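Local coordinates for protein hydrogen peroxide-inducible genes activator (Corynebacterium glutamicum, PDB 6G1B) that probably senses hydrogen peroxide and switches on the genes of the peroxide response as a DNA-binding transcriptional regulator of the LysR family, at residues B[200-205]-B[228-233]; B[191-196]-B[210-215]; B[13-18]-B[43-48]. The protein carries 1 engineered substitution. All coordinates share one frame; numbering follows the deposited sequence.

Contacts 1 and 2 lie in the LysR substrate-binding domain and touch each other through Leu201 and Leu196, their centres about 17 Å apart; their segments alternate along the chain. Contact 3 belongs to the DNA-binding domain, its centre about 41 Å from that of contact 2 and 52 Å from that of contact 1. Contact 2 is the buried one, leucine against leucine with a water between two carboxylates beside it. Contact 1 is partly buried, a loop-on-loop meeting that combines one leucine with a hydroxyl and a water. Contact 3, also partly buried, joins two helices through Gln15, Thr18, Leu46 and two alanines, with no hydrogen bond across it. Contacts 1 and 2 are loop-rich, whereas contact 3 is helical throughout.

Contact 1: B[200-205]-B[228-233]; sequences DLLLLD and STTAVT
Leu202 and Ser228 bring the two backbones to 6.5 Å between their CA atoms, and Asp200 and Thr229 to 6.8 Å; no backbone hydrogen bond joins them, and side chains and a water make the contact between 200-205 and 228-233. The apolar half of the contact is the end of Leu202. Its CG lies beside the backbone N and opposite the carbonyl carbon (chi1 -45°), which swings the isobutyl group across to the other loop, where CD2 does the touching. The Leu202 side chain crosses those of Thr230 and Val232 at about a right angle, with Leu202 CD2 3.4 Å from Thr230 CG2 and 3.9 Å from Val232 CB. The first distance is tighter than usual for two carbons and chi2 of the leucine is 127°, well away from a staggered value; since Thr230 is modelled in two conformers, the strain is doubtful. The polar half is Ser228. Its hydroxyl OG faces the Leu201 carbonyl O at 3.2 Å, a weak hydrogen bond, and not a settled one, since the same proton has another acceptor within reach. Water 1 lies 2.7 Å from Ser228 OG and accepts the backbone N-H of Leu203, with 2.6 Å between the water oxygen and Leu203 N. The hydroxyl thus reaches Leu203 N through the water, and perhaps Leu201 O directly. Within the LysR substrate-binding domain, Asp200 and Leu202 make backbone hydrogen bonds with Ser251, just ahead of strand 252-255, Leu202 O takes the hydroxyl of Thr252 on that strand, and Leu204 and Val232 pack on helix 238-246. Val232 also pairs in a parallel beta ladder with a strand of another chain, carrying the sheet across the interface.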
loop_
_atom_site.group_PDB
_atom_site.type_symbol
_atom_site.label_atom_id
_atom_site.label_comp_id
_atom_site.label_asym_id
_atom_site.label_seq_id
_atom_site.Cartn_x
_atom_site.Cartn_y
_atom_site.Cartn_z
ATOM N N ASP B 200 -11.721 10.141 -11.315
ATOM C CA ASP B 200 -11.251 11.386 -10.692
ATOM C C ASP B 200 -11.717 11.554 -9.234
ATOM O O ASP B 200 -12.350 12.578 -8.860
ATOM C CB ASP B 200 -11.665 12.591 -11.564
ATOM C CG ASP B 200 -10.652 12.928 -12.629
ATOM O OD1 ASP B 200 -9.476 13.117 -12.231
ATOM O OD2 ASP B 200 -11.019 13.074 -13.837
ATOM N N LEU B 201 -11.467 10.517 -8.444
ATOM C CA LEU B 201 -11.986 10.460 -7.077
ATOM C C LEU B 201 -11.310 11.497 -6.172
ATOM O O LEU B 201 -10.089 11.635 -6.165
ATOM C CB LEU B 201 -11.780 9.075 -6.448
ATOM C CG LEU B 201 -12.712 7.920 -6.757
ATOM C CD1 LEU B 201 -12.387 6.816 -5.769
ATOM C CD2 LEU B 201 -14.199 8.208 -6.621
ATOM N N LEU B 202 -12.127 12.254 -5.457
ATOM C CA LEU B 202 -11.677 13.116 -4.397
ATOM C C LEU B 202 -12.188 12.439 -3.125
ATOM O O LEU B 202 -13.382 12.254 -2.917
ATOM C CB LEU B 202 -12.306 14.479 -4.536
ATOM C CG LEU B 202 -12.349 15.140 -5.900
ATOM C CD1 LEU B 202 -13.786 15.569 -6.256
ATOM C CD2 LEU B 202 -11.417 16.330 -5.892
ATOM N N LEU B 203 -11.231 12.016 -2.319
ATOM C CA LEU B 203 -11.467 11.158 -1.190
ATOM C C LEU B 203 -11.211 11.938 0.073
ATOM O O LEU B 203 -10.358 12.805 0.103
ATOM C CB LEU B 203 -10.522 9.970 -1.251
ATOM C CG LEU B 203 -10.726 9.037 -2.463
ATOM C CD1 LEU B 203 -9.528 8.117 -2.656
ATOM C CD2 LEU B 203 -12.020 8.250 -2.352
ATOM N N LEU B 204 -12.013 11.649 1.085
ATOM C CA LEU B 204 -11.864 12.227 2.402
ATOM C C LEU B 204 -11.223 11.193 3.308
ATOM O O LEU B 204 -11.315 9.997 3.050
ATOM C CB LEU B 204 -13.228 12.597 2.990
ATOM C CG LEU B 204 -14.072 13.577 2.221
ATOM C CD1 LEU B 204 -15.411 13.806 2.907
ATOM C CD2 LEU B 204 -13.331 14.892 2.110
ATOM N N ASP B 205 -10.657 11.662 4.413
ATOM C CA ASP B 205 -10.224 10.804 5.481
ATOM C C ASP B 205 -11.414 10.321 6.358
ATOM O O ASP B 205 -11.590 10.748 7.488
ATOM C CB ASP B 205 -9.141 11.529 6.285
ATOM C CG ASP B 205 -8.521 10.647 7.359
ATOM O OD1 ASP B 205 -8.375 9.405 7.136
ATOM O OD2 ASP B 205 -8.219 11.221 8.447
ATOM N N SER B 228 -4.698 11.862 -5.964
ATOM C CA SER B 228 -5.635 12.703 -6.685
ATOM C C SER B 228 -4.899 13.436 -7.779
ATOM O O SER B 228 -3.753 13.844 -7.613
ATOM C CB SER B 228 -6.319 13.686 -5.744
ATOM O OG SER B 228 -7.409 13.051 -5.083
ATOM N N THR B 229 -5.609 13.617 -8.883
ATOM C CA THR B 229 -5.059 14.149 -10.132
ATOM C C THR B 229 -5.768 15.465 -10.492
ATOM O O THR B 229 -5.782 15.889 -11.662
ATOM C CB THR B 229 -5.267 13.121 -11.263
ATOM O OG1 THR B 229 -4.829 13.662 -12.521
ATOM C CG2 THR B 229 -6.745 12.683 -11.350
ATOM N N THR B 230 -6.271 16.130 -9.450
ATOM C CA THR B 230 -7.223 17.238 -9.553
ATOM C C THR B 230 -6.626 18.494 -8.924
ATOM O O THR B 230 -5.600 18.423 -8.237
ATOM C CB THR B 230 -8.566 16.922 -8.838
ATOM O OG1 THR B 230 -9.420 18.069 -8.905
ATOM C CG2 THR B 230 -8.371 16.550 -7.351
ATOM N N ALA B 231 -7.252 19.651 -9.164
ATOM C CA ALA B 231 -6.834 20.909 -8.530
ATOM C C ALA B 231 -6.944 20.882 -7.001
ATOM O O ALA B 231 -6.274 21.645 -6.330
ATOM C CB ALA B 231 -7.627 22.081 -9.091
ATOM N N VAL B 232 -7.816 20.039 -6.474
ATOM C CA VAL B 232 -7.987 19.839 -5.033
ATOM C C VAL B 232 -7.077 18.743 -4.488
ATOM O O VAL B 232 -7.391 17.563 -4.554
ATOM C CB VAL B 232 -9.444 19.510 -4.683
ATOM C CG1 VAL B 232 -9.610 19.382 -3.170
ATOM C CG2 VAL B 232 -10.372 20.561 -5.283
ATOM N N THR B 233 -5.941 19.171 -3.935
ATOM C CA THR B 233 -5.041 18.311 -3.187
ATOM C C THR B 233 -5.724 17.557 -2.053
ATOM O O THR B 233 -5.538 16.366 -1.906
ATOM C CB THR B 233 -3.891 19.137 -2.617
ATOM O OG1 THR B 233 -3.246 19.786 -3.717
ATOM C CG2 THR B 233 -2.854 18.259 -1.868
HETATM O O HOH W 1 -8.700 12.265 -2.868
#

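Contact 2: B[191-196]-B[210-215]; sequences LELSAL and LHDQIV
Leu193 pushes its isobutyl group into the corner made by strand 210-211 and the turn after it, each methyl meeting a different surface. Leu193 CD2 is turned to the strand, 3.9 Å from CD2 of Leu210, the two side chains running at a slant to each other. Leu193 CD1 goes to the turn, 3.7 Å from Asp212 N and 4.0 Å from CG1 of Val215. Leu196, one turn of 3-10 helix further on, slides past Leu210 in the opposite direction, its CD2 4.0 Å from Leu210 CD2, though Leu210 is modelled in two conformers. With CG of Asp212 set between its own backbone N and carbonyl carbon (chi1 63°), OD1 bends back to take two N-H groups. Ile214 N, two residues on, comes from the anti side and out of the carboxylate plane, making an Asx turn; Val215 N, three on, completes an Asx motif, reaching Asp212 OD1 almost straight (177°) at 2.8 Å. This turn lies inside the loop closed by the Cys209-Cys218 disulfide, the bond through which OxyR-type regulators are thought to register peroxide. OD2 of Asp212, which lies near the Leu193 side chain, receives a hydrogen from water 2 at 2.6 Å. That water gives its second hydrogen to Glu192 and accepts the N-H of Leu193. It sits between two acidic groups, Glu192 OE2 and Asp212 OD2 being 4.8 Å apart. Glu197 of the second subunit also comes near Asp212, and Leu196 packs on Val215 of that subunit.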
loop_
_atom_site.group_PDB
_atom_site.type_symbol
_atom_site.label_atom_id
_atom_site.label_comp_id
_atom_site.label_asym_id
_atom_site.label_seq_id
_atom_site.Cartn_x
_atom_site.Cartn_y
_atom_site.Cartn_z
ATOM N N LEU B 191 -18.764 -1.727 -11.265
ATOM C CA LEU B 191 -17.435 -1.137 -11.406
ATOM C C LEU B 191 -16.397 -1.965 -10.700
ATOM O O LEU B 191 -16.659 -2.499 -9.633
ATOM C CB LEU B 191 -17.391 0.298 -10.844
ATOM C CG LEU B 191 -18.290 1.317 -11.548
ATOM C CD1 LEU B 191 -18.233 2.655 -10.846
ATOM C CD2 LEU B 191 -17.831 1.445 -13.000
ATOM N N GLU B 192 -15.219 -2.058 -11.314
ATOM C CA GLU B 192 -14.063 -2.760 -10.741
ATOM C C GLU B 192 -13.128 -1.712 -10.177
ATOM O O GLU B 192 -13.325 -0.525 -10.431
ATOM C CB GLU B 192 -13.355 -3.582 -11.839
ATOM C CG GLU B 192 -14.165 -4.783 -12.351
ATOM C CD GLU B 192 -14.632 -5.749 -11.236
ATOM O OE1 GLU B 192 -15.759 -6.317 -11.314
ATOM O OE2 GLU B 192 -13.893 -5.927 -10.240
ATOM N N LEU B 193 -12.102 -2.128 -9.438
ATOM C CA LEU B 193 -11.119 -1.174 -8.912
ATOM C C LEU B 193 -10.423 -0.358 -10.002
ATOM O O LEU B 193 -10.157 0.831 -9.805
ATOM C CB LEU B 193 -10.084 -1.831 -8.009
ATOM C CG LEU B 193 -10.492 -2.071 -6.560
ATOM C CD1 LEU B 193 -9.328 -2.546 -5.714
ATOM C CD2 LEU B 193 -11.144 -0.860 -5.912
ATOM N N SER B 194 -10.185 -0.955 -11.156
ATOM C CA SER B 194 -9.694 -0.196 -12.319
ATOM C C SER B 194 -10.468 1.099 -12.657
ATOM O O SER B 194 -9.903 2.007 -13.270
ATOM C CB SER B 194 -9.700 -1.068 -13.570
ATOM O OG SER B 194 -11.012 -1.418 -13.948
ATOM N N ALA B 195 -11.750 1.162 -12.307
ATOM C CA ALA B 195 -12.557 2.367 -12.523
ATOM C C ALA B 195 -12.009 3.617 -11.851
ATOM O O ALA B 195 -12.335 4.714 -12.274
ATOM C CB ALA B 195 -13.970 2.127 -12.057
ATOM N N LEU B 196 -11.173 3.453 -10.814
ATOM C CA LEU B 196 -10.485 4.570 -10.125
ATOM C C LEU B 196 -9.744 5.496 -11.081
ATOM O O LEU B 196 -9.783 6.722 -10.920
ATOM C CB LEU B 196 -9.447 4.041 -9.139
ATOM C CG LEU B 196 -9.957 3.311 -7.913
ATOM C CD1 LEU B 196 -8.795 2.742 -7.134
ATOM C CD2 LEU B 196 -10.725 4.253 -7.043
ATOM N N LEU B 210 -10.810 0.243 0.445
ATOM C CA LEU B 210 -11.044 -0.249 -0.922
ATOM C C LEU B 210 -10.084 -1.380 -1.255
ATOM O O LEU B 210 -8.866 -1.206 -1.171
ATOM C CB LEU B 210 -10.906 0.877 -1.968
ATOM C CG LEU B 210 -12.211 1.350 -2.637
ATOM C CD1 LEU B 210 -13.139 1.990 -1.628
ATOM C CD2 LEU B 210 -11.932 2.340 -3.751
ATOM N N HIS B 211 -10.629 -2.534 -1.624
ATOM C CA HIS B 211 -9.812 -3.679 -2.088
ATOM C C HIS B 211 -10.707 -4.687 -2.807
ATOM O O HIS B 211 -11.946 -4.701 -2.619
ATOM C CB HIS B 211 -9.043 -4.374 -0.921
ATOM C CG HIS B 211 -9.932 -4.973 0.122
ATOM N ND1 HIS B 211 -10.287 -4.316 1.280
ATOM C CD2 HIS B 211 -10.578 -6.160 0.157
ATOM C CE1 HIS B 211 -11.103 -5.078 1.988
ATOM N NE2 HIS B 211 -11.304 -6.196 1.321
ATOM N N ASP B 212 -10.062 -5.532 -3.610
ATOM C CA ASP B 212 -10.653 -6.771 -4.145
ATOM C C ASP B 212 -9.677 -7.904 -3.837
ATOM O O ASP B 212 -8.711 -7.677 -3.114
ATOM C CB ASP B 212 -10.980 -6.631 -5.645
ATOM C CG ASP B 212 -9.725 -6.394 -6.526
ATOM O OD1 ASP B 212 -8.617 -6.829 -6.155
ATOM O OD2 ASP B 212 -9.854 -5.755 -7.593
ATOM N N GLN B 213 -9.885 -9.094 -4.400
ATOM C CA GLN B 213 -9.079 -10.292 -4.029
ATOM C C GLN B 213 -7.610 -10.240 -4.447
ATOM O O GLN B 213 -6.791 -11.014 -3.938
ATOM C CB GLN B 213 -9.711 -11.578 -4.589
ATOM C CG GLN B 213 -11.103 -11.910 -4.036
ATOM C CD GLN B 213 -12.244 -11.372 -4.903
ATOM O OE1 GLN B 213 -12.549 -10.168 -4.860
ATOM N NE2 GLN B 213 -12.866 -12.253 -5.712
ATOM N N ILE B 214 -7.281 -9.346 -5.382
ATOM C CA ILE B 214 -5.928 -9.231 -5.959
ATOM C C ILE B 214 -5.179 -7.959 -5.523
ATOM O O ILE B 214 -4.001 -8.037 -5.233
ATOM C CB ILE B 214 -6.035 -9.298 -7.497
ATOM C CG1 ILE B 214 -6.665 -10.641 -7.912
ATOM C CG2 ILE B 214 -4.665 -9.146 -8.150
ATOM C CD1 ILE B 214 -7.305 -10.645 -9.272
ATOM N N VAL B 215 -5.866 -6.810 -5.492
ATOM C CA VAL B 215 -5.270 -5.501 -5.171
ATOM C C VAL B 215 -5.835 -4.962 -3.839
ATOM O O VAL B 215 -7.032 -4.979 -3.629
ATOM C CB VAL B 215 -5.534 -4.503 -6.328
ATOM C CG1 VAL B 215 -5.356 -3.056 -5.911
ATOM C CG2 VAL B 215 -4.645 -4.808 -7.524
HETATM O O HOH W 2 -11.682 -4.855 -9.141
#

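Contact 3: B[13-18]-B[43-48]; sequences LAQLRT and SQALVA
Two helices of the LysR-family helix-turn-helix domain meet here, where Gln15 and Thr18 of helix 13-25 meet Ala45 of helix 39-53. The axes of 13-18 and 43-48 approach to 8.6 Å at an angle of 105°, a steep crossing, with Ala45 and Ala48 among the residues that face helix 13-18. The side chain of Thr18 sets out toward helix 39-53 and divides the work between two branches. With CG2 opposite the backbone N and OG1 opposite the carbonyl carbon (chi1 -77°), OG1 of Thr18 comes up to CB of Ala45 at 3.8 Å, while CG2 of Thr18 meets Leu46, 3.8 Å from its N and 4.0 Å from its CB. Gln15 lies one turn earlier. CG of Gln15 is 3.7 Å from the carbonyl O of Ala45, and the extended chain carries the amide on to Ala48, whose CB is 3.5 Å from NE2 of Gln15. The other end of that amide is held elsewhere: OE1 accepts the hydroxyl of Tyr9 and the backbone N-H of Thr12, which ties the amide to the chain leading into helix 13-25 and probably fixes its rotation. Beyond the contact, Leu46 packs on Ile58 and Arg60 of strand 58-60, and Leu13 and Leu16 rest on helix 69-92. A first helix braced across the later helix of the helix-turn-helix pair, here 39-53 after 28-34, with a two-stranded wing following, is the arrangement of the winged helix-turn-helix domain, in which that later helix usually reads the DNA.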
loop_
_atom_site.group_PDB
_atom_site.type_symbol
_atom_site.label_atom_id
_atom_site.label_comp_id
_atom_site.label_asym_id
_atom_site.label_seq_id
_atom_site.Cartn_x
_atom_site.Cartn_y
_atom_site.Cartn_z
ATOM N N LEU B 13 -20.205 -24.633 24.069
ATOM C CA LEU B 13 -19.532 -23.332 24.013
ATOM C C LEU B 13 -18.219 -23.343 24.800
ATOM O O LEU B 13 -17.266 -22.709 24.391
ATOM C CB LEU B 13 -20.440 -22.185 24.518
ATOM C CG LEU B 13 -21.679 -21.882 23.684
ATOM C CD1 LEU B 13 -22.633 -20.972 24.426
ATOM C CD2 LEU B 13 -21.342 -21.255 22.344
ATOM N N ALA B 14 -18.171 -24.050 25.923
ATOM C CA ALA B 14 -16.935 -24.127 26.715
ATOM C C ALA B 14 -15.843 -24.832 25.903
ATOM O O ALA B 14 -14.681 -24.390 25.907
ATOM C CB ALA B 14 -17.159 -24.815 28.051
ATOM N N GLN B 15 -16.214 -25.884 25.175
ATOM C CA GLN B 15 -15.250 -26.542 24.291
ATOM C C GLN B 15 -14.754 -25.606 23.198
ATOM O O GLN B 15 -13.556 -25.515 22.974
ATOM C CB GLN B 15 -15.836 -27.822 23.707
ATOM C CG GLN B 15 -15.906 -28.945 24.743
ATOM C CD GLN B 15 -16.854 -30.066 24.360
ATOM O OE1 GLN B 15 -17.629 -29.958 23.402
ATOM N NE2 GLN B 15 -16.796 -31.144 25.117
ATOM N N LEU B 16 -15.672 -24.896 22.552
ATOM C CA LEU B 16 -15.305 -23.903 21.527
ATOM C C LEU B 16 -14.409 -22.788 22.093
ATOM O O LEU B 16 -13.456 -22.385 21.433
ATOM C CB LEU B 16 -16.540 -23.317 20.837
ATOM C CG LEU B 16 -17.449 -24.295 20.068
ATOM C CD1 LEU B 16 -18.691 -23.558 19.607
ATOM C CD2 LEU B 16 -16.792 -24.960 18.873
ATOM N N ARG B 17 -14.694 -22.332 23.319
ATOM C CA ARG B 17 -13.868 -21.296 23.978
ATOM C C ARG B 17 -12.445 -21.798 24.256
ATOM O O ARG B 17 -11.456 -21.047 24.101
ATOM C CB ARG B 17 -14.526 -20.742 25.258
ATOM C CG ARG B 17 -15.266 -19.417 25.061
ATOM C CD ARG B 17 -15.843 -18.808 26.354
ATOM N NE ARG B 17 -17.005 -19.568 26.840
ATOM C CZ ARG B 17 -18.291 -19.294 26.597
ATOM N NH1 ARG B 17 -18.673 -18.224 25.882
ATOM N NH2 ARG B 17 -19.225 -20.098 27.107
ATOM N N THR B 18 -12.327 -23.061 24.650
ATOM C CA THR B 18 -11.005 -23.695 24.817
ATOM C C THR B 18 -10.211 -23.713 23.509
ATOM O O THR B 18 -9.036 -23.408 23.501
ATOM C CB THR B 18 -11.148 -25.099 25.404
ATOM O OG1 THR B 18 -11.408 -24.958 26.794
ATOM C CG2 THR B 18 -9.877 -25.929 25.242
ATOM N N SER B 43 -6.853 -29.178 28.440
ATOM C CA SER B 43 -6.540 -30.331 27.607
ATOM C C SER B 43 -7.734 -31.292 27.433
ATOM O O SER B 43 -8.036 -31.738 26.303
ATOM C CB SER B 43 -5.313 -31.069 28.170
ATOM O OG SER B 43 -5.056 -32.265 27.483
ATOM N N GLN B 44 -8.402 -31.596 28.541
ATOM C CA GLN B 44 -9.557 -32.494 28.516
ATOM C C GLN B 44 -10.626 -31.958 27.561
ATOM O O GLN B 44 -11.110 -32.685 26.707
ATOM C CB GLN B 44 -10.138 -32.678 29.926
ATOM C CG GLN B 44 -10.855 -33.998 30.115
ATOM C CD GLN B 44 -11.064 -34.391 31.573
ATOM O OE1 GLN B 44 -10.284 -34.018 32.456
ATOM N NE2 GLN B 44 -12.105 -35.190 31.820
ATOM N N ALA B 45 -10.951 -30.674 27.692
ATOM C CA ALA B 45 -11.980 -30.038 26.857
ATOM C C ALA B 45 -11.609 -30.025 25.372
ATOM O O ALA B 45 -12.457 -30.267 24.499
ATOM C CB ALA B 45 -12.272 -28.603 27.338
ATOM N N LEU B 46 -10.353 -29.737 25.082
ATOM C CA LEU B 46 -9.893 -29.764 23.689
ATOM C C LEU B 46 -9.979 -31.175 23.107
ATOM O O LEU B 46 -10.462 -31.363 21.993
ATOM C CB LEU B 46 -8.455 -29.241 23.581
ATOM C CG LEU B 46 -7.859 -29.283 22.158
ATOM C CD1 LEU B 46 -8.603 -28.292 21.272
ATOM C CD2 LEU B 46 -6.376 -29.038 22.202
ATOM N N VAL B 47 -9.526 -32.161 23.864
ATOM C CA VAL B 47 -9.533 -33.584 23.383
ATOM C C VAL B 47 -10.964 -34.081 23.217
ATOM O O VAL B 47 -11.243 -34.868 22.314
ATOM C CB VAL B 47 -8.722 -34.513 24.305
ATOM C CG1 VAL B 47 -8.815 -35.966 23.858
ATOM C CG2 VAL B 47 -7.243 -34.103 24.317
ATOM N N ALA B 48 -11.880 -33.584 24.046
ATOM C CA ALA B 48 -13.289 -33.942 23.889
ATOM C C ALA B 48 -13.829 -33.419 22.546
ATOM O O ALA B 48 -14.539 -34.132 21.827
ATOM C CB ALA B 48 -14.120 -33.455 25.058
#